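Local coordinates for pvivax hypothetical protein (PDB 2B30), which is of unknown function but probably acts as a metal-dependent phosphatase of the HAD superfamily, with a calcium ion held in its metal site, at residues A[30-33]-A[37-40]; A[64-69]-A[87-92]; A[278-283]-A[289-294]. All blocks are in the same frame, centred on the assembly; numbering follows the deposited sequence.

Contact 1: residues A[30-33]-A[37-40]; sequences LLID and TLFV. With CA (calcium ion), chain E.
D33, near the end of the strand that carries 30-33, faces T37 in a short, weakly bonded helical turn, their CA atoms 5.6 Å apart, and the chain is held there by a weak backbone bond from L38 N to D33 O (3.4 Å, N-H...O angle 134°). The firmer link is made by side chains. T37 OG1 donates to D33 OD2 at 2.9 Å, using the lone pair of OD2 that is anti, directed away from OD1. The carboxylate binds the calcium ion mainly through OD2 (2.2 Å), with OD1 farther off at 2.8 Å. OD2 therefore serves both the metal and the threonine hydroxyl, and the threonine acts as a second-shell residue that helps fix the rotation of the carboxylate. With CG of D33 trans to its backbone N (chi1 178°), the carboxylate extends to the metal; the two side chains meet at about a right angle. Behind this polar end, CG2 of I32 makes an apolar contact with CB of L38 at 4.1 Å. D35, through its backbone O, and D248, through OD1, also bind the ion. The run DFDGT fits the first sequence motif of the HAD superfamily, in which the first aspartate of relatives is the nucleophile. Strand 29-33 runs between the parallel strands 63-67 and 243-247 in the Rossmann-like core of HAD hydrolases, while V289 of helix 288-297 packs on I32, T37 and L38, and T37 also touches V246.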
loop_
_atom_site.group_PDB
_atom_site.type_symbol
_atom_site.label_atom_id
_atom_site.label_comp_id
_atom_site.label_asym_id
_atom_site.label_seq_id
_atom_site.Cartn_x
_atom_site.Cartn_y
_atom_site.Cartn_z
ATOM N N LEU A 30 -5.804 -12.863 -13.415
ATOM C CA LEU A 30 -4.777 -12.202 -14.228
ATOM C C LEU A 30 -4.966 -10.691 -14.137
ATOM O O LEU A 30 -6.000 -10.166 -14.553
ATOM C CB LEU A 30 -4.838 -12.653 -15.694
ATOM C CG LEU A 30 -4.843 -14.161 -15.993
ATOM C CD1 LEU A 30 -4.871 -14.418 -17.508
ATOM C CD2 LEU A 30 -3.658 -14.882 -15.348
ATOM N N LEU A 31 -3.962 -10.005 -13.591
ATOM C CA LEU A 31 -3.979 -8.558 -13.443
ATOM C C LEU A 31 -2.966 -7.937 -14.401
ATOM O O LEU A 31 -1.764 -8.021 -14.189
ATOM C CB LEU A 31 -3.652 -8.170 -12.003
ATOM C CG LEU A 31 -4.571 -8.722 -10.901
ATOM C CD1 LEU A 31 -4.060 -8.215 -9.585
ATOM C CD2 LEU A 31 -6.067 -8.356 -11.073
ATOM N N ILE A 32 -3.466 -7.292 -15.448
ATOM C CA ILE A 32 -2.654 -6.901 -16.585
ATOM C C ILE A 32 -2.641 -5.396 -16.708
ATOM O O ILE A 32 -3.701 -4.774 -16.813
ATOM C CB ILE A 32 -3.246 -7.481 -17.873
ATOM C CG1 ILE A 32 -3.494 -8.985 -17.707
ATOM C CG2 ILE A 32 -2.330 -7.179 -19.069
ATOM C CD1 ILE A 32 -4.101 -9.649 -18.944
ATOM N N ASP A 33 -1.454 -4.802 -16.701
ATOM C CA ASP A 33 -1.325 -3.366 -16.975
ATOM C C ASP A 33 -1.637 -3.096 -18.446
ATOM O O ASP A 33 -1.449 -3.971 -19.287
ATOM C CB ASP A 33 0.081 -2.880 -16.630
ATOM C CG ASP A 33 0.290 -1.411 -16.937
ATOM O OD1 ASP A 33 -0.581 -0.568 -16.615
ATOM O OD2 ASP A 33 1.346 -1.092 -17.508
ATOM N N THR A 37 2.494 -2.386 -21.347
ATOM C CA THR A 37 2.408 -3.816 -21.084
ATOM C C THR A 37 1.566 -4.462 -22.180
ATOM O O THR A 37 2.101 -5.146 -23.039
ATOM C CB THR A 37 1.825 -4.099 -19.666
ATOM O OG1 THR A 37 2.645 -3.471 -18.667
ATOM C CG2 THR A 37 1.756 -5.587 -19.392
ATOM N N LEU A 38 0.261 -4.214 -22.165
ATOM C CA LEU A 38 -0.664 -4.788 -23.142
ATOM C C LEU A 38 -0.798 -3.894 -24.397
ATOM O O LEU A 38 -0.820 -4.392 -25.518
ATOM C CB LEU A 38 -2.031 -4.978 -22.479
ATOM C CG LEU A 38 -3.077 -5.862 -23.159
ATOM C CD1 LEU A 38 -2.655 -7.320 -23.127
ATOM C CD2 LEU A 38 -4.435 -5.699 -22.477
ATOM N N PHE A 39 -0.888 -2.581 -24.197
ATOM C CA PHE A 39 -1.047 -1.619 -25.281
ATOM C C PHE A 39 0.291 -0.954 -25.583
ATOM O O PHE A 39 0.908 -0.391 -24.673
ATOM C CB PHE A 39 -2.057 -0.559 -24.859
ATOM C CG PHE A 39 -2.320 0.494 -25.896
ATOM C CD1 PHE A 39 -3.464 0.432 -26.684
ATOM C CD2 PHE A 39 -1.441 1.561 -26.065
ATOM C CE1 PHE A 39 -3.721 1.406 -27.632
ATOM C CE2 PHE A 39 -1.695 2.538 -27.015
ATOM C CZ PHE A 39 -2.840 2.460 -27.800
ATOM N N VAL A 40 0.708 -0.983 -26.857
ATOM C CA VAL A 40 2.059 -0.562 -27.257
ATOM C C VAL A 40 2.137 0.930 -27.639
ATOM O O VAL A 40 2.854 1.694 -26.992
ATOM C CB VAL A 40 2.596 -1.444 -28.414
ATOM C CG1 VAL A 40 4.035 -1.086 -28.760
ATOM C CG2 VAL A 40 2.499 -2.923 -28.055
HETATM CA CA CA E . 1.427 1.121 -17.701
#

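Contact 2: residues A[64-69]-A[87-92]; sequences VSICTG and MNFYGM
F89 reaches from the loop after helix 81-87 to strand residues V64 and I66, and this single ring makes all the close contacts between the two segments. The tight part has two ends. At one, the carbonyl O of V64 sits at the ring edge near its plane, 3.4 Å from F89 CE1, and V64 CG1 adds an apolar contact to the same carbon at 4.0 Å. At the other, I66 CD1 approaches F89 CE2 obliquely at 3.9 Å, brought there by an extended outer chain (chi2 168°). Because CG of F89 stands trans to its own N (chi1 -174°), the ring projects from the loop to the strand. Within the loop, G91 N lies 3.5 Å above one face of the F89 ring, displaced to its rim, so the chain folds back over the aromatic group it carries; the positive phi of G91 (76°) suits glycine.

The rest of the loop is looser. N88 is exposed and Y90 and M92 partly so, with the CB of M92 directed away from the strand. N88 also has positive phi and is the C-prime residue of a Schellman motif ending the helix, a turn consistent with F89 heading inward. No polar bond joins the segments, consistent with an apolar contact beside the strand; T68, in the loop just beyond it, is placed as the motif II threonine of HAD relatives. Strand 63-67 lies between 29-33 and 94-96; I58 of helix 48-60 touches F89, and I75 and F79 of helix 72-79 touch I66.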
loop_
_atom_site.group_PDB
_atom_site.type_symbol
_atom_site.label_atom_id
_atom_site.label_comp_id
_atom_site.label_asym_id
_atom_site.label_seq_id
_atom_site.Cartn_x
_atom_site.Cartn_y
_atom_site.Cartn_z
ATOM N N VAL A 64 -9.995 -12.056 -15.449
ATOM C CA VAL A 64 -9.051 -11.126 -16.014
ATOM C C VAL A 64 -9.493 -9.725 -15.637
ATOM O O VAL A 64 -10.671 -9.371 -15.779
ATOM C CB VAL A 64 -9.003 -11.289 -17.531
ATOM C CG1 VAL A 64 -8.265 -10.135 -18.201
ATOM C CG2 VAL A 64 -8.368 -12.618 -17.880
ATOM N N SER A 65 -8.545 -8.944 -15.132
ATOM C CA SER A 65 -8.790 -7.558 -14.766
ATOM C C SER A 65 -7.625 -6.694 -15.232
ATOM O O SER A 65 -6.468 -6.931 -14.888
ATOM C CB SER A 65 -8.972 -7.408 -13.254
ATOM O OG SER A 65 -8.948 -6.037 -12.894
ATOM N N ILE A 66 -7.941 -5.684 -16.021
ATOM C CA ILE A 66 -6.941 -4.746 -16.431
ATOM C C ILE A 66 -6.834 -3.668 -15.363
ATOM O O ILE A 66 -7.834 -3.116 -14.916
ATOM C CB ILE A 66 -7.253 -4.197 -17.811
ATOM C CG1 ILE A 66 -6.982 -5.312 -18.832
ATOM C CG2 ILE A 66 -6.383 -2.984 -18.090
ATOM C CD1 ILE A 66 -7.492 -5.041 -20.201
ATOM N N CYS A 67 -5.608 -3.398 -14.940
ATOM C CA CYS A 67 -5.340 -2.434 -13.892
ATOM C C CYS A 67 -4.548 -1.285 -14.504
ATOM O O CYS A 67 -3.411 -1.476 -14.954
ATOM C CB CYS A 67 -4.565 -3.124 -12.773
ATOM S SG CYS A 67 -5.395 -4.663 -12.202
ATOM N N THR A 68 -5.152 -0.098 -14.551
ATOM C CA THR A 68 -4.553 1.008 -15.292
ATOM C C THR A 68 -4.946 2.372 -14.767
ATOM O O THR A 68 -5.913 2.506 -14.019
ATOM C CB THR A 68 -4.955 0.948 -16.774
ATOM O OG1 THR A 68 -4.220 1.932 -17.528
ATOM C CG2 THR A 68 -6.470 1.171 -16.930
ATOM N N GLY A 69 -4.183 3.378 -15.200
ATOM C CA GLY A 69 -4.507 4.779 -14.965
ATOM C C GLY A 69 -5.640 5.289 -15.838
ATOM O O GLY A 69 -6.222 6.320 -15.548
ATOM N N MET A 87 -12.421 -11.414 -27.821
ATOM C CA MET A 87 -11.989 -11.872 -26.490
ATOM C C MET A 87 -13.152 -12.331 -25.621
ATOM O O MET A 87 -12.969 -13.183 -24.748
ATOM C CB MET A 87 -11.282 -10.746 -25.732
ATOM C CG MET A 87 -10.003 -10.271 -26.345
ATOM S SD MET A 87 -9.246 -8.995 -25.339
ATOM C CE MET A 87 -10.412 -7.642 -25.502
ATOM N N ASN A 88 -14.329 -11.748 -25.864
ATOM C CA ASN A 88 -15.475 -11.833 -24.961
ATOM C C ASN A 88 -15.131 -11.159 -23.628
ATOM O O ASN A 88 -15.334 -11.718 -22.552
ATOM C CB ASN A 88 -15.933 -13.279 -24.759
ATOM C CG ASN A 88 -17.288 -13.370 -24.093
ATOM O OD1 ASN A 88 -18.061 -12.408 -24.087
ATOM N ND2 ASN A 88 -17.589 -14.532 -23.523
ATOM N N PHE A 89 -14.604 -9.941 -23.733
ATOM C CA PHE A 89 -14.165 -9.152 -22.593
ATOM C C PHE A 89 -14.528 -7.682 -22.817
ATOM O O PHE A 89 -14.311 -7.153 -23.909
ATOM C CB PHE A 89 -12.659 -9.287 -22.423
ATOM C CG PHE A 89 -12.136 -8.626 -21.190
ATOM C CD1 PHE A 89 -12.398 -9.173 -19.942
ATOM C CD2 PHE A 89 -11.392 -7.456 -21.271
ATOM C CE1 PHE A 89 -11.924 -8.567 -18.787
ATOM C CE2 PHE A 89 -10.910 -6.842 -20.130
ATOM C CZ PHE A 89 -11.176 -7.396 -18.884
ATOM N N TYR A 90 -15.081 -7.041 -21.785
ATOM C CA TYR A 90 -15.626 -5.688 -21.891
ATOM C C TYR A 90 -15.226 -4.865 -20.664
ATOM O O TYR A 90 -15.984 -4.018 -20.183
ATOM C CB TYR A 90 -17.160 -5.749 -22.066
ATOM C CG TYR A 90 -17.586 -6.647 -23.218
ATOM C CD1 TYR A 90 -17.787 -6.136 -24.503
ATOM C CD2 TYR A 90 -17.735 -8.021 -23.032
ATOM C CE1 TYR A 90 -18.140 -6.976 -25.562
ATOM C CE2 TYR A 90 -18.081 -8.863 -24.084
ATOM C CZ TYR A 90 -18.286 -8.338 -25.336
ATOM O OH TYR A 90 -18.633 -9.189 -26.352
ATOM N N GLY A 91 -14.021 -5.127 -20.162
ATOM C CA GLY A 91 -13.438 -4.346 -19.077
ATOM C C GLY A 91 -14.005 -4.622 -17.701
ATOM O O GLY A 91 -13.824 -3.828 -16.781
ATOM N N MET A 92 -14.682 -5.749 -17.542
ATOM C CA MET A 92 -15.270 -6.101 -16.263
ATOM C C MET A 92 -14.905 -7.529 -15.884
ATOM O O MET A 92 -15.215 -8.461 -16.612
ATOM C CB MET A 92 -16.773 -5.974 -16.345
ATOM C CG MET A 92 -17.237 -4.624 -16.789
ATOM S SD MET A 92 -19.011 -4.651 -16.871
ATOM C CE MET A 92 -19.295 -5.679 -18.318
#

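Contact 3: residues A[278-283]-A[289-294]; sequences CVLPVS and VAYLLK
Y291 and L292 meet L280, P281 and V282 from a helical turn whose shortest polar bond, L293 N to V289 O, measures 2.8 Å. Between the segments themselves the contact is apolar, and the phenol ring of Y291 is its main surface. L280 CD2 comes to the ring edge, near its plane, 4.0 Å from Y291 CE2, the two side chains running alongside in opposing senses. P281 crosses the outer part of the ring at about a right angle, with CD 3.7 Å from Y291 CE2 and CG 3.4 Å from Y291 OH. Nearer the helix, V282 CG1 approaches the root of the ring obliquely, 3.7 Å from Y291 CG; a chi1 of 79° puts this methyl between the valine's own N and carbonyl carbon. V282 at the root, L280 along one edge and P281 by the hydroxyl together line the tyrosine, at the solvent side, where P281 is exposed. Deeper, L280 CD1 meets L292 CD2 at 4.2 Å, with the side chains at about a right angle, so L280 bridges the two helix residues. The contact joins the last helix of the chain, 288-297, to the loop leaving edge strand 278-279. That strand is bonded beside 261-264; F263 and V246 pack on both L280 and L292, and V18 of helix 18-21 covers L280, P281 and Y291.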
loop_
_atom_site.group_PDB
_atom_site.type_symbol
_atom_site.label_atom_id
_atom_site.label_comp_id
_atom_site.label_asym_id
_atom_site.label_seq_id
_atom_site.Cartn_x
_atom_site.Cartn_y
_atom_site.Cartn_z
ATOM N N CYS A 278 10.223 -11.016 -11.203
ATOM C CA CYS A 278 10.865 -11.528 -12.378
ATOM C C CYS A 278 10.650 -10.601 -13.566
ATOM O O CYS A 278 9.527 -10.175 -13.840
ATOM C CB CYS A 278 10.276 -12.898 -12.651
ATOM S SG CYS A 278 11.045 -13.778 -13.970
ATOM N N VAL A 279 11.743 -10.281 -14.256
ATOM C CA VAL A 279 11.701 -9.461 -15.455
ATOM C C VAL A 279 11.515 -10.389 -16.645
ATOM O O VAL A 279 12.249 -11.373 -16.791
ATOM C CB VAL A 279 13.015 -8.669 -15.652
ATOM C CG1 VAL A 279 12.923 -7.770 -16.909
ATOM C CG2 VAL A 279 13.346 -7.849 -14.417
ATOM N N LEU A 280 10.555 -10.084 -17.503
ATOM C CA LEU A 280 10.327 -10.927 -18.674
ATOM C C LEU A 280 11.461 -10.745 -19.695
ATOM O O LEU A 280 12.028 -9.666 -19.822
ATOM C CB LEU A 280 8.958 -10.632 -19.303
ATOM C CG LEU A 280 7.727 -11.023 -18.464
ATOM C CD1 LEU A 280 6.464 -10.407 -19.037
ATOM C CD2 LEU A 280 7.555 -12.526 -18.376
ATOM N N PRO A 281 11.808 -11.808 -20.426
ATOM C CA PRO A 281 12.833 -11.659 -21.451
ATOM C C PRO A 281 12.306 -10.980 -22.713
ATOM O O PRO A 281 13.065 -10.748 -23.650
ATOM C CB PRO A 281 13.211 -13.106 -21.759
ATOM C CG PRO A 281 11.968 -13.859 -21.539
ATOM C CD PRO A 281 11.297 -13.192 -20.366
ATOM N N VAL A 282 11.017 -10.659 -22.732
ATOM C CA VAL A 282 10.380 -10.161 -23.930
ATOM C C VAL A 282 9.669 -8.839 -23.595
ATOM O O VAL A 282 9.255 -8.620 -22.456
ATOM C CB VAL A 282 9.445 -11.269 -24.495
ATOM C CG1 VAL A 282 8.132 -11.335 -23.722
ATOM C CG2 VAL A 282 9.192 -11.089 -25.970
ATOM N N SER A 283 9.575 -7.943 -24.574
ATOM C CA SER A 283 9.007 -6.612 -24.346
ATOM C C SER A 283 7.549 -6.548 -24.802
ATOM O O SER A 283 7.037 -7.479 -25.441
ATOM C CB SER A 283 9.840 -5.546 -25.058
ATOM O OG SER A 283 9.885 -5.796 -26.442
ATOM N N VAL A 289 2.615 -10.078 -22.772
ATOM C CA VAL A 289 1.430 -10.631 -22.109
ATOM C C VAL A 289 1.121 -12.011 -22.691
ATOM O O VAL A 289 1.007 -12.986 -21.960
ATOM C CB VAL A 289 0.200 -9.718 -22.262
ATOM C CG1 VAL A 289 -1.023 -10.353 -21.592
ATOM C CG2 VAL A 289 0.490 -8.328 -21.684
ATOM N N ALA A 290 1.008 -12.084 -24.014
ATOM C CA ALA A 290 0.870 -13.370 -24.712
ATOM C C ALA A 290 1.915 -14.386 -24.225
ATOM O O ALA A 290 1.569 -15.515 -23.871
ATOM C CB ALA A 290 0.980 -13.170 -26.226
ATOM N N TYR A 291 3.179 -13.959 -24.187
ATOM C CA TYR A 291 4.295 -14.791 -23.719
ATOM C C TYR A 291 4.100 -15.324 -22.302
ATOM O O TYR A 291 4.315 -16.506 -22.046
ATOM C CB TYR A 291 5.603 -13.996 -23.783
ATOM C CG TYR A 291 6.805 -14.715 -23.197
ATOM C CD1 TYR A 291 7.520 -15.643 -23.952
ATOM C CD2 TYR A 291 7.235 -14.455 -21.895
ATOM C CE1 TYR A 291 8.620 -16.302 -23.424
ATOM C CE2 TYR A 291 8.341 -15.104 -21.363
ATOM C CZ TYR A 291 9.025 -16.033 -22.131
ATOM O OH TYR A 291 10.116 -16.697 -21.617
ATOM N N LEU A 292 3.698 -14.447 -21.387
ATOM C CA LEU A 292 3.522 -14.827 -19.992
ATOM C C LEU A 292 2.297 -15.719 -19.805
ATOM O O LEU A 292 2.375 -16.735 -19.121
ATOM C CB LEU A 292 3.428 -13.577 -19.115
ATOM C CG LEU A 292 3.221 -13.701 -17.604
ATOM C CD1 LEU A 292 4.147 -14.719 -16.976
ATOM C CD2 LEU A 292 3.420 -12.342 -16.956
ATOM N N LEU A 293 1.175 -15.362 -20.421
ATOM C CA LEU A 293 -0.054 -16.152 -20.260
ATOM C C LEU A 293 0.116 -17.584 -20.788
ATOM O O LEU A 293 -0.425 -18.531 -20.200
ATOM C CB LEU A 293 -1.256 -15.479 -20.942
ATOM C CG LEU A 293 -1.674 -14.065 -20.513
ATOM C CD1 LEU A 293 -3.139 -13.822 -20.856
ATOM C CD2 LEU A 293 -1.436 -13.814 -19.030
ATOM N N LYS A 294 0.869 -17.740 -21.880
ATOM C CA LYS A 294 1.171 -19.066 -22.424
ATOM C C LYS A 294 1.901 -19.925 -21.380
ATOM O O LYS A 294 1.576 -21.101 -21.191
ATOM C CB LYS A 294 1.996 -18.957 -23.719
#

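How the contacts relate
All three contacts belong to the same mixed sheet, but at different depths. Contacts 1 and 2 are buried, and each has one segment on neighbouring parallel strands, 29-33 and 63-67, joined by probable hydrogen bonds from S65 N to L30 O and from C67 N to I32 O. Contact 3 lies at the sheet's margin and is partly buried; its helix nevertheless reaches contact 1, where L293 packs on L30. Contacts 2 and 3 do not touch, their nearest atoms being about 6 Å apart. Chemistry follows position: metal coordination and a hydroxyl-carboxylate bond near the strand end in contact 1, against one aromatic ring among aliphatic groups in each of the others.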